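PDB 4BQU: japanin from Rhipicephalus appendiculatus, which binds cholesterol in its barrel and modulates the host immune response, blocking differentiation of dendritic cells from monocytes. Local coordinates for residues A[2-7]-A[65-70]; A[30-35]-A[44-49]. All blocks are in the same frame, centred on the assembly; numbering follows the deposited sequence.

How the contacts relate
Both contacts reach the curled antiparallel sheet of the lipocalin barrel, and their centres lie about 18 Å apart. Contact 2 pairs the two strands of a hairpin, 29-37 and 40-49; contact 1 lays the N-terminal segment on the end of strand 57-66 and the turn after it, and strand 57-66 is the neighbour of 40-49 in the sheet. Along the chain, contact 2 is nested inside the loop closed by contact 1, and the two meet lightly where Ile7 O lies 4.2 Å from Tyr33 CE1. Cholesterol relates them: Thr31 and Leu45 of contact 2 touch it from the wall, and the Ala6 side chain of contact 1 comes within about 4 Å of it.

Contact 1: residues A[2-7]-A[65-70]; sequences PSMPAI and VKWEPY
The irregular N-terminal segment 2-7 runs past the end of strand 57-66, with CA atoms 7.2 Å apart at Ile7 and Val65 and 6.6 Å apart at Pro2 and Pro69. This is side-chain packing at one end of a lipocalin barrel, built round a Met-aromatic contact. Trp67 has its CG anti to the backbone N (chi1 -175°), which carries the indole across to segment 2-7. Met4 lies over one face: Met4 CG sits 3.7 Å from the centroid of the six-membered ring of Trp67 as a CH-pi contact, and SD stands farther off above the five-membered ring. Pro69 CA lies over the opposite face, while Pro2 O meets the edge in plane, 3.6 Å from Trp67 CZ3. The indole NE1 turns out of the contact and bonds to Ser71 O. A leucine in place of Trp67 would probably leave Met4 without its aromatic floor and Ser71 O without that donor. Ile7 CD1 approaches Trp67 CE3 at 3.8 Å, and Ile7 CG2 meets Val65 CG2. At the far end, the Pro2 ring leans on Tyr70, with Pro2 CG over the phenol face, 4.1 Å from the Tyr70 centroid and 25° off the normal.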
ATOM      1  N   PRO A   2     -12.441 -15.077   5.269  1.00 68.12           N
ATOM      2  CA  PRO A   2     -13.222 -13.832   5.201  1.00 67.90           C
ATOM      3  C   PRO A   2     -12.585 -12.770   4.313  1.00 69.48           C
ATOM      4  O   PRO A   2     -11.522 -12.994   3.751  1.00 68.33           O
ATOM      5  CB  PRO A   2     -13.296 -13.393   6.667  1.00 69.47           C
ATOM      6  CG  PRO A   2     -12.044 -13.946   7.270  1.00 72.93           C
ATOM      7  CD  PRO A   2     -11.745 -15.223   6.566  1.00 68.40           C
ATOM      8  N   SER A   3     -13.240 -11.609   4.194  1.00 65.51           N
ATOM      9  CA  SER A   3     -12.769 -10.495   3.362  1.00 62.95           C
ATOM     10  C   SER A   3     -11.763  -9.597   4.109  1.00 62.23           C
ATOM     11  O   SER A   3     -12.022  -9.163   5.235  1.00 65.47           O
ATOM     12  CB  SER A   3     -13.944  -9.648   2.862  1.00 66.18           C
ATOM     13  OG  SER A   3     -14.109  -8.426   3.574  1.00 74.12           O
ATOM     14  N   MET A   4     -10.643  -9.312   3.456  1.00 50.16           N
ATOM     15  CA  MET A   4      -9.604  -8.419   3.955  1.00 44.77           C
ATOM     16  C   MET A   4      -9.092  -7.750   2.659  1.00 45.80           C
ATOM     17  O   MET A   4      -9.070  -8.412   1.608  1.00 44.32           O
ATOM     18  CB  MET A   4      -8.557  -9.171   4.831  1.00 44.49           C
ATOM     19  CG  MET A   4      -7.250  -9.465   4.184  1.00 46.52           C
ATOM     20  SD  MET A   4      -6.013  -8.218   4.488  1.00 48.55           S
ATOM     21  CE  MET A   4      -4.693  -9.067   4.270  1.00 45.58           C
ATOM     22  N   PRO A   5      -8.801  -6.438   2.680  1.00 40.49           N
ATOM     23  CA  PRO A   5      -8.534  -5.718   1.414  1.00 39.53           C
ATOM     24  C   PRO A   5      -7.410  -6.242   0.505  1.00 40.84           C
ATOM     25  O   PRO A   5      -7.555  -6.200  -0.706  1.00 40.46           O
ATOM     26  CB  PRO A   5      -8.238  -4.289   1.880  1.00 39.97           C
ATOM     27  CG  PRO A   5      -8.900  -4.172   3.138  1.00 44.53           C
ATOM     28  CD  PRO A   5      -8.899  -5.494   3.807  1.00 40.73           C
ATOM     29  N   ALA A   6      -6.336  -6.771   1.058  1.00 36.73           N
ATOM     30  CA  ALA A   6      -5.225  -7.270   0.242  1.00 36.36           C
ATOM     31  C   ALA A   6      -5.609  -8.413  -0.699  1.00 39.39           C
ATOM     32  O   ALA A   6      -4.990  -8.563  -1.749  1.00 36.70           O
ATOM     33  CB  ALA A   6      -4.078  -7.717   1.126  1.00 36.37           C
ATOM     34  N   ILE A   7      -6.633  -9.194  -0.350  1.00 37.81           N
ATOM     35  CA  ILE A   7      -7.089 -10.318  -1.187  1.00 38.62           C
ATOM     36  C   ILE A   7      -8.440 -10.040  -1.859  1.00 45.18           C
ATOM     37  O   ILE A   7      -8.889 -10.877  -2.647  1.00 47.66           O
ATOM     38  CB  ILE A   7      -7.076 -11.655  -0.370  1.00 40.64           C
ATOM     39  CG1 ILE A   7      -7.937 -11.582   0.895  1.00 41.08           C
ATOM     40  CG2 ILE A   7      -5.639 -12.006  -0.013  1.00 38.75           C
ATOM     41  CD1 ILE A   7      -8.457 -12.817   1.336  1.00 55.93           C
ATOM     42  N   VAL A  65       0.115 -12.027  -3.160  1.00 35.76           N
ATOM     43  CA  VAL A  65      -0.075 -12.050  -1.733  1.00 35.65           C
ATOM     44  C   VAL A  65      -0.862 -13.272  -1.320  1.00 39.22           C
ATOM     45  O   VAL A  65      -1.725 -13.738  -2.068  1.00 41.09           O
ATOM     46  CB  VAL A  65      -0.671 -10.746  -1.138  1.00 38.81           C
ATOM     47  CG1 VAL A  65       0.164  -9.555  -1.529  1.00 39.33           C
ATOM     48  CG2 VAL A  65      -2.127 -10.547  -1.529  1.00 38.91           C
ATOM     49  N   LYS A  66      -0.485 -13.822  -0.144  1.00 33.03           N
ATOM     50  CA  LYS A  66      -1.185 -14.912   0.500  1.00 34.99           C
ATOM     51  C   LYS A  66      -1.630 -14.446   1.889  1.00 39.66           C
ATOM     52  O   LYS A  66      -0.859 -13.803   2.592  1.00 38.16           O
ATOM     53  CB  LYS A  66      -0.292 -16.131   0.645  1.00 38.17           C
ATOM     54  CG  LYS A  66      -1.055 -17.424   0.803  1.00 43.94           C
ATOM     55  CD  LYS A  66      -0.116 -18.571   1.167  1.00 53.87           C
ATOM     56  CE  LYS A  66      -0.915 -19.767   1.618  1.00 67.94           C
ATOM     57  NZ  LYS A  66      -0.104 -21.002   1.753  1.00 86.36           N
ATOM     58  N   TRP A  67      -2.870 -14.744   2.275  1.00 38.53           N
ATOM     59  CA  TRP A  67      -3.362 -14.437   3.622  1.00 37.60           C
ATOM     60  C   TRP A  67      -4.101 -15.656   4.149  1.00 43.88           C
ATOM     61  O   TRP A  67      -5.119 -16.037   3.574  1.00 44.87           O
ATOM     62  CB  TRP A  67      -4.298 -13.218   3.621  1.00 35.90           C
ATOM     63  CG  TRP A  67      -4.748 -12.786   4.996  1.00 36.33           C
ATOM     64  CD1 TRP A  67      -3.953 -12.462   6.057  1.00 38.45           C
ATOM     65  CD2 TRP A  67      -6.092 -12.747   5.479  1.00 36.57           C
ATOM     66  NE1 TRP A  67      -4.724 -12.155   7.147  1.00 38.28           N
ATOM     67  CE2 TRP A  67      -6.044 -12.302   6.814  1.00 40.27           C
ATOM     68  CE3 TRP A  67      -7.340 -13.084   4.928  1.00 38.62           C
ATOM     69  CZ2 TRP A  67      -7.194 -12.121   7.573  1.00 39.92           C
ATOM     70  CZ3 TRP A  67      -8.485 -12.858   5.665  1.00 40.61           C
ATOM     71  CH2 TRP A  67      -8.411 -12.349   6.960  1.00 40.97           C
ATOM     72  N   GLU A  68      -3.579 -16.293   5.204  1.00 41.56           N
ATOM     73  CA  GLU A  68      -4.278 -17.393   5.861  1.00 43.35           C
ATOM     74  C   GLU A  68      -5.375 -16.714   6.706  1.00 44.79           C
ATOM     75  O   GLU A  68      -5.114 -15.641   7.246  1.00 40.85           O
ATOM     76  CB  GLU A  68      -3.345 -18.218   6.769  1.00 45.33           C
ATOM     77  CG  GLU A  68      -2.172 -18.883   6.062  1.00 61.95           C
ATOM     78  CD  GLU A  68      -2.452 -20.216   5.388  1.00 84.16           C
ATOM     79  OE1 GLU A  68      -3.367 -20.293   4.537  1.00 73.59           O
ATOM     80  OE2 GLU A  68      -1.702 -21.176   5.675  1.00 87.94           O
ATOM     81  N   PRO A  69      -6.612 -17.248   6.753  1.00 45.03           N
ATOM     82  CA  PRO A  69      -7.693 -16.575   7.511  1.00 44.64           C
ATOM     83  C   PRO A  69      -7.357 -16.171   8.946  1.00 45.64           C
ATOM     84  O   PRO A  69      -6.888 -16.979   9.736  1.00 44.94           O
ATOM     85  CB  PRO A  69      -8.820 -17.606   7.494  1.00 48.37           C
ATOM     86  CG  PRO A  69      -8.596 -18.391   6.285  1.00 54.73           C
ATOM     87  CD  PRO A  69      -7.098 -18.504   6.151  1.00 48.78           C
ATOM     88  N   TYR A  70      -7.638 -14.919   9.278  1.00 42.01           N
ATOM     89  CA  TYR A  70      -7.375 -14.310  10.590  1.00 41.25           C
ATOM     90  C   TYR A  70      -5.906 -14.265  10.957  1.00 42.24           C
ATOM     91  O   TYR A  70      -5.603 -14.028  12.116  1.00 43.29           O
ATOM     92  CB  TYR A  70      -8.204 -14.971  11.726  1.00 42.26           C
ATOM     93  CG  TYR A  70      -9.686 -14.937  11.460  1.00 43.27           C
ATOM     94  CD1 TYR A  70     -10.426 -13.781  11.679  1.00 45.66           C
ATOM     95  CD2 TYR A  70     -10.339 -16.033  10.920  1.00 44.50           C
ATOM     96  CE1 TYR A  70     -11.788 -13.729  11.403  1.00 47.10           C
ATOM     97  CE2 TYR A  70     -11.708 -16.001  10.659  1.00 47.11           C
ATOM     98  CZ  TYR A  70     -12.432 -14.849  10.911  1.00 52.20           C
ATOM     99  OH  TYR A  70     -13.776 -14.803  10.623  1.00 60.39           O
TER

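Contact 2: residues A[30-35]-A[44-49]; sequences KTRYLN and SLIYVF. With NAG (2-acetamido-2-deoxy-beta-D-glucopyranose), chain J; CLR (cholesterol), chain F; EDO (1,2-ethanediol), chain H.
Strands 30-35 and 44-49 form an antiparallel backbone pair in the hairpin 29-37/40-49, part of the wall of the lipocalin barrel that encloses cholesterol. Lys30 and Ile46 make a hydrogen-bonded pair: Lys30 N gives to Ile46 O at 3.0 Å, and Ile46 N returns to Lys30 O at 2.8 Å. Farther along, Ser44 N donates to Arg32 O in the carbonyl plane, but the return from Arg32 N is weak and divided between Ser44 O and Ser44 OG. Thr31 OG1, lying beside its own carbonyl carbon (chi1 173°), crosses to donate to Ser44 O at 2.8 Å, tilted 26° from the carbonyl plane, and also bonds to Arg43 NE. The same rotamer sends Thr31 CG2 to the sterol tail, 3.8 Å from C26 of cholesterol; Leu45 CD1 lies 3.8 Å from C21 of cholesterol. These two side chains thus present methyls to the ligand, which is also hydrogen-bonded to Glu23 N.

The other face of the sheet carries Lys30, Arg32, Ser44 and Ile46. Lys30, extended beyond CG, slants across Ile46, with Lys30 CG 3.9 Å from Ile46 CB, and its NZ reaches O2 of an ethanediol probably left from crystallisation. Arg32 NE and NH2 bond to that same O2, so lysine and arginine converge on one hydroxyl. Leu34 fits its CD1 4.1 Å from Ser44 CB and packs its CB against the N-acetylglucosamine linked to Asn35 ND2.

At this end Leu34 and Asn35 both face Thr42 in a classic beta bulge. Strand 12-18 flanks the hairpin on the side of 29-37; strand 57-66 continues the sheet beyond 40-49, bonding through Gly61 to Leu45, and Leu86 of helix 80-86 touches the Leu45 and Tyr47 side chains.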
ATOM      1  N   LYS A  30      -0.683   2.847  -6.063  1.00 34.51           N
ATOM      2  CA  LYS A  30      -1.880   2.049  -5.893  1.00 33.28           C
ATOM      3  C   LYS A  30      -1.611   0.605  -6.311  1.00 37.15           C
ATOM      4  O   LYS A  30      -0.633   0.322  -6.982  1.00 37.41           O
ATOM      5  CB  LYS A  30      -3.072   2.610  -6.647  1.00 33.73           C
ATOM      6  CG  LYS A  30      -2.899   2.627  -8.186  1.00 38.26           C
ATOM      7  CD  LYS A  30      -4.062   3.257  -8.884  1.00 35.57           C
ATOM      8  CE  LYS A  30      -3.840   3.277 -10.363  1.00 46.16           C
ATOM      9  NZ  LYS A  30      -4.955   3.927 -11.072  1.00 55.22           N
ATOM     10  N   THR A  31      -2.467  -0.295  -5.880  1.00 33.14           N
ATOM     11  CA  THR A  31      -2.432  -1.673  -6.227  1.00 33.03           C
ATOM     12  C   THR A  31      -3.796  -2.137  -6.731  1.00 36.61           C
ATOM     13  O   THR A  31      -4.775  -2.058  -5.986  1.00 35.59           O
ATOM     14  CB  THR A  31      -1.939  -2.533  -5.008  1.00 37.54           C
ATOM     15  OG1 THR A  31      -2.074  -3.910  -5.343  1.00 37.01           O
ATOM     16  CG2 THR A  31      -2.688  -2.271  -3.731  1.00 35.92           C
ATOM     17  N   ARG A  32      -3.854  -2.704  -7.939  1.00 34.58           N
ATOM     18  CA  ARG A  32      -5.085  -3.289  -8.454  1.00 35.75           C
ATOM     19  C   ARG A  32      -5.071  -4.800  -8.319  1.00 38.03           C
ATOM     20  O   ARG A  32      -4.030  -5.413  -8.463  1.00 38.46           O
ATOM     21  CB  ARG A  32      -5.283  -2.992  -9.935  1.00 36.99           C
ATOM     22  CG  ARG A  32      -5.398  -1.560 -10.302  1.00 45.91           C
ATOM     23  CD  ARG A  32      -6.040  -1.475 -11.681  1.00 46.51           C
ATOM     24  NE  ARG A  32      -6.234  -0.096 -12.121  1.00 50.63           N
ATOM     25  CZ  ARG A  32      -5.629   0.506 -13.144  1.00 63.03           C
ATOM     26  NH1 ARG A  32      -4.729  -0.142 -13.876  1.00 52.00           N
ATOM     27  NH2 ARG A  32      -5.913   1.774 -13.435  1.00 60.38           N
ATOM     28  N   TYR A  33      -6.247  -5.397  -8.154  1.00 33.93           N
ATOM     29  CA  TYR A  33      -6.428  -6.843  -8.162  1.00 33.35           C
ATOM     30  C   TYR A  33      -6.386  -7.300  -9.608  1.00 40.83           C
ATOM     31  O   TYR A  33      -7.096  -6.724 -10.442  1.00 40.97           O
ATOM     32  CB  TYR A  33      -7.807  -7.195  -7.577  1.00 34.88           C
ATOM     33  CG  TYR A  33      -8.179  -8.666  -7.692  1.00 35.35           C
ATOM     34  CD1 TYR A  33      -7.853  -9.567  -6.694  1.00 37.45           C
ATOM     35  CD2 TYR A  33      -8.912  -9.137  -8.772  1.00 36.58           C
ATOM     36  CE1 TYR A  33      -8.177 -10.920  -6.796  1.00 38.64           C
ATOM     37  CE2 TYR A  33      -9.189 -10.500  -8.912  1.00 38.20           C
ATOM     38  CZ  TYR A  33      -8.845 -11.380  -7.906  1.00 43.10           C
ATOM     39  OH  TYR A  33      -9.147 -12.713  -7.983  1.00 46.12           O
ATOM     40  N   LEU A  34      -5.575  -8.330  -9.919  1.00 39.65           N
ATOM     41  CA  LEU A  34      -5.518  -8.866 -11.275  1.00 40.71           C
ATOM     42  C   LEU A  34      -6.215 -10.198 -11.319  1.00 43.83           C
ATOM     43  O   LEU A  34      -7.181 -10.353 -12.064  1.00 42.78           O
ATOM     44  CB  LEU A  34      -4.084  -9.024 -11.768  1.00 41.01           C
ATOM     45  CG  LEU A  34      -3.231  -7.773 -11.759  1.00 43.45           C
ATOM     46  CD1 LEU A  34      -1.892  -8.048 -12.374  1.00 41.78           C
ATOM     47  CD2 LEU A  34      -3.924  -6.639 -12.536  1.00 43.09           C
ATOM     48  N   ASN A  35      -5.749 -11.160 -10.515  1.00 41.65           N
ATOM     49  CA  ASN A  35      -6.355 -12.500 -10.505  1.00 42.76           C
ATOM     50  C   ASN A  35      -5.954 -13.345  -9.300  1.00 40.00           C
ATOM     51  O   ASN A  35      -5.337 -12.840  -8.372  1.00 35.43           O
ATOM     52  CB  ASN A  35      -6.059 -13.244 -11.839  1.00 48.80           C
ATOM     53  CG  ASN A  35      -4.608 -13.444 -12.213  1.00 69.45           C
ATOM     54  OD1 ASN A  35      -3.780 -13.855 -11.394  1.00 51.51           O
ATOM     55  ND2 ASN A  35      -4.396 -13.140 -13.515  1.00 85.23           N
ATOM     56  N   SER A  44      -1.258  -5.805  -8.990  1.00 37.90           N
ATOM     57  CA  SER A  44      -0.275  -4.972  -9.659  1.00 37.12           C
ATOM     58  C   SER A  44       0.097  -3.873  -8.685  1.00 39.08           C
ATOM     59  O   SER A  44      -0.700  -3.538  -7.812  1.00 33.62           O
ATOM     60  CB  SER A  44      -0.873  -4.329 -10.902  1.00 38.60           C
ATOM     61  OG  SER A  44      -1.850  -3.376 -10.525  1.00 45.26           O
ATOM     62  N   LEU A  45       1.309  -3.332  -8.802  1.00 39.93           N
ATOM     63  CA  LEU A  45       1.695  -2.139  -8.075  1.00 38.87           C
ATOM     64  C   LEU A  45       1.888  -1.114  -9.172  1.00 41.61           C
ATOM     65  O   LEU A  45       2.790  -1.258 -10.007  1.00 38.14           O
ATOM     66  CB  LEU A  45       2.943  -2.205  -7.213  1.00 38.00           C
ATOM     67  CG  LEU A  45       3.017  -0.933  -6.348  1.00 43.32           C
ATOM     68  CD1 LEU A  45       2.376  -1.125  -4.990  1.00 42.24           C
ATOM     69  CD2 LEU A  45       4.352  -0.489  -6.179  1.00 50.61           C
ATOM     70  N   ILE A  46       0.978  -0.118  -9.198  1.00 39.84           N
ATOM     71  CA  ILE A  46       1.037   0.947 -10.177  1.00 40.03           C
ATOM     72  C   ILE A  46       1.612   2.179  -9.454  1.00 42.97           C
ATOM     73  O   ILE A  46       1.137   2.518  -8.363  1.00 39.03           O
ATOM     74  CB  ILE A  46      -0.367   1.252 -10.761  1.00 43.58           C
ATOM     75  CG1 ILE A  46      -1.141  -0.008 -11.201  1.00 44.49           C
ATOM     76  CG2 ILE A  46      -0.256   2.243 -11.933  1.00 42.78           C
ATOM     77  CD1 ILE A  46      -0.496  -0.773 -12.269  1.00 63.88           C
ATOM     78  N   TYR A  47       2.570   2.881 -10.096  1.00 40.72           N
ATOM     79  CA  TYR A  47       3.150   4.105  -9.567  1.00 40.67           C
ATOM     80  C   TYR A  47       3.531   5.004 -10.734  1.00 49.61           C
ATOM     81  O   TYR A  47       3.657   4.542 -11.871  1.00 50.65           O
ATOM     82  CB  TYR A  47       4.327   3.838  -8.632  1.00 40.80           C
ATOM     83  CG  TYR A  47       5.455   3.042  -9.259  1.00 45.92           C
ATOM     84  CD1 TYR A  47       5.385   1.654  -9.357  1.00 47.60           C
ATOM     85  CD2 TYR A  47       6.582   3.675  -9.770  1.00 48.78           C
ATOM     86  CE1 TYR A  47       6.400   0.920  -9.959  1.00 50.20           C
ATOM     87  CE2 TYR A  47       7.619   2.949 -10.355  1.00 51.68           C
ATOM     88  CZ  TYR A  47       7.530   1.568 -10.441  1.00 63.66           C
ATOM     89  OH  TYR A  47       8.544   0.826 -11.029  1.00 73.87           O
ATOM     90  N   VAL A  48       3.684   6.290 -10.461  1.00 49.38           N
ATOM     91  CA  VAL A  48       4.041   7.275 -11.462  1.00 49.89           C
ATOM     92  C   VAL A  48       5.383   7.911 -11.081  1.00 56.74           C
ATOM     93  O   VAL A  48       5.607   8.279  -9.923  1.00 56.35           O
ATOM     94  CB  VAL A  48       2.894   8.299 -11.646  1.00 53.29           C
ATOM     95  CG1 VAL A  48       3.311   9.424 -12.550  1.00 53.60           C
ATOM     96  CG2 VAL A  48       1.657   7.612 -12.208  1.00 52.91           C
ATOM     97  N   PHE A  49       6.267   8.020 -12.065  1.00 57.32           N
ATOM     98  CA  PHE A  49       7.566   8.663 -11.907  1.00 60.91           C
ATOM     99  C   PHE A  49       7.305  10.157 -12.100  1.00 67.01           C
ATOM    100  O   PHE A  49       7.073  10.614 -13.207  1.00 66.54           O
ATOM    101  CB  PHE A  49       8.618   8.105 -12.896  1.00 65.62           C
ATOM    102  CG  PHE A  49       9.774   7.452 -12.163  1.00 69.23           C
ATOM    103  CD1 PHE A  49      10.812   8.221 -11.643  1.00 74.81           C
ATOM    104  CD2 PHE A  49       9.736   6.103 -11.838  1.00 73.42           C
ATOM    105  CE1 PHE A  49      11.834   7.641 -10.887  1.00 78.55           C
ATOM    106  CE2 PHE A  49      10.758   5.517 -11.077  1.00 75.56           C
ATOM    107  CZ  PHE A  49      11.802   6.291 -10.611  1.00 76.26           C
TER
HETATM  108  C1  NAG J1035      -3.175 -13.298 -14.241  1.00 87.94           C
HETATM  109  C2  NAG J1035      -2.199 -12.134 -14.106  1.00 90.12           C
HETATM  110  C3  NAG J1035      -0.904 -12.400 -14.877  1.00 95.79           C
HETATM  111  C4  NAG J1035      -0.425 -13.850 -14.736  1.00 96.76           C
HETATM  112  C5  NAG J1035      -1.561 -14.871 -14.848  1.00 95.81           C
HETATM  113  C6  NAG J1035      -1.168 -16.279 -14.473  1.00 98.15           C
HETATM  114  C7  NAG J1035      -3.391 -10.620 -15.717  1.00 92.24           C
HETATM  115  C8  NAG J1035      -4.411  -9.522 -15.716  1.00 92.44           C
HETATM  116  N2  NAG J1035      -2.782 -10.865 -14.525  1.00 91.74           N
HETATM  117  O3  NAG J1035       0.078 -11.513 -14.353  1.00 96.62           O
HETATM  118  O4  NAG J1035       0.509 -14.096 -15.783  1.00 98.16           O
HETATM  119  O5  NAG J1035      -2.599 -14.536 -13.925  1.00 92.05           O
HETATM  120  O6  NAG J1035      -2.175 -16.892 -13.655  1.00 95.10           O
HETATM  121  O7  NAG J1035      -3.112 -11.237 -16.740  1.00 94.59           O
HETATM  122  C1  CLR F 575       6.219   4.077  -2.380  1.00 46.45           C
HETATM  123  C2  CLR F 575       6.892   5.454  -2.388  1.00 45.46           C
HETATM  124  C3  CLR F 575       6.665   6.183  -1.072  1.00 48.85           C
HETATM  125  C4  CLR F 575       7.148   5.340   0.097  1.00 46.14           C
HETATM  126  C5  CLR F 575       6.549   3.951   0.086  1.00 43.00           C
HETATM  127  C6  CLR F 575       5.973   3.462   1.176  1.00 39.42           C
HETATM  128  C7  CLR F 575       5.343   2.110   1.274  1.00 39.55           C
HETATM  129  C8  CLR F 575       5.817   1.166   0.176  1.00 40.87           C
HETATM  130  C9  CLR F 575       5.759   1.893  -1.180  1.00 42.32           C
HETATM  131  C10 CLR F 575       6.675   3.164  -1.225  1.00 43.86           C
HETATM  132  C11 CLR F 575       6.011   0.922  -2.347  1.00 38.09           C
HETATM  133  C12 CLR F 575       5.155  -0.347  -2.302  1.00 35.35           C
HETATM  134  C13 CLR F 575       5.282  -1.116  -0.971  1.00 37.42           C
HETATM  135  C14 CLR F 575       4.934  -0.092   0.133  1.00 39.57           C
HETATM  136  C15 CLR F 575       4.788  -0.960   1.387  1.00 36.57           C
HETATM  137  C16 CLR F 575       4.113  -2.236   0.857  1.00 35.34           C
HETATM  138  C17 CLR F 575       4.199  -2.191  -0.682  1.00 34.57           C
HETATM  139  C18 CLR F 575       6.694  -1.708  -0.817  1.00 38.74           C
HETATM  140  C19 CLR F 575       8.161   2.796  -1.436  1.00 43.20           C
HETATM  141  C20 CLR F 575       4.315  -3.602  -1.293  1.00 34.18           C
HETATM  142  C21 CLR F 575       4.308  -3.623  -2.813  1.00 37.04           C
HETATM  143  C22 CLR F 575       3.208  -4.534  -0.770  1.00 36.90           C
HETATM  144  C23 CLR F 575       1.760  -4.044  -0.891  1.00 39.13           C
HETATM  145  C24 CLR F 575       0.769  -5.074  -0.322  1.00 41.68           C
HETATM  146  C25 CLR F 575      -0.720  -4.707  -0.148  1.00 42.49           C
HETATM  147  C26 CLR F 575      -1.047  -3.273  -0.404  1.00 36.36           C
HETATM  148  C27 CLR F 575      -1.713  -5.618  -0.803  1.00 39.43           C
HETATM  149  O1  CLR F 575       7.365   7.435  -1.096  1.00 52.65           O
HETATM  150  C1  EDO H 702      -9.295   1.645 -10.035  1.00 52.66           C
HETATM  151  O1  EDO H 702      -9.006   0.396 -10.609  1.00 51.27           O
HETATM  152  C2  EDO H 702      -8.665   2.720 -10.890  1.00 59.20           C
HETATM  153  O2  EDO H 702      -7.277   2.530 -10.905  1.00 60.05           O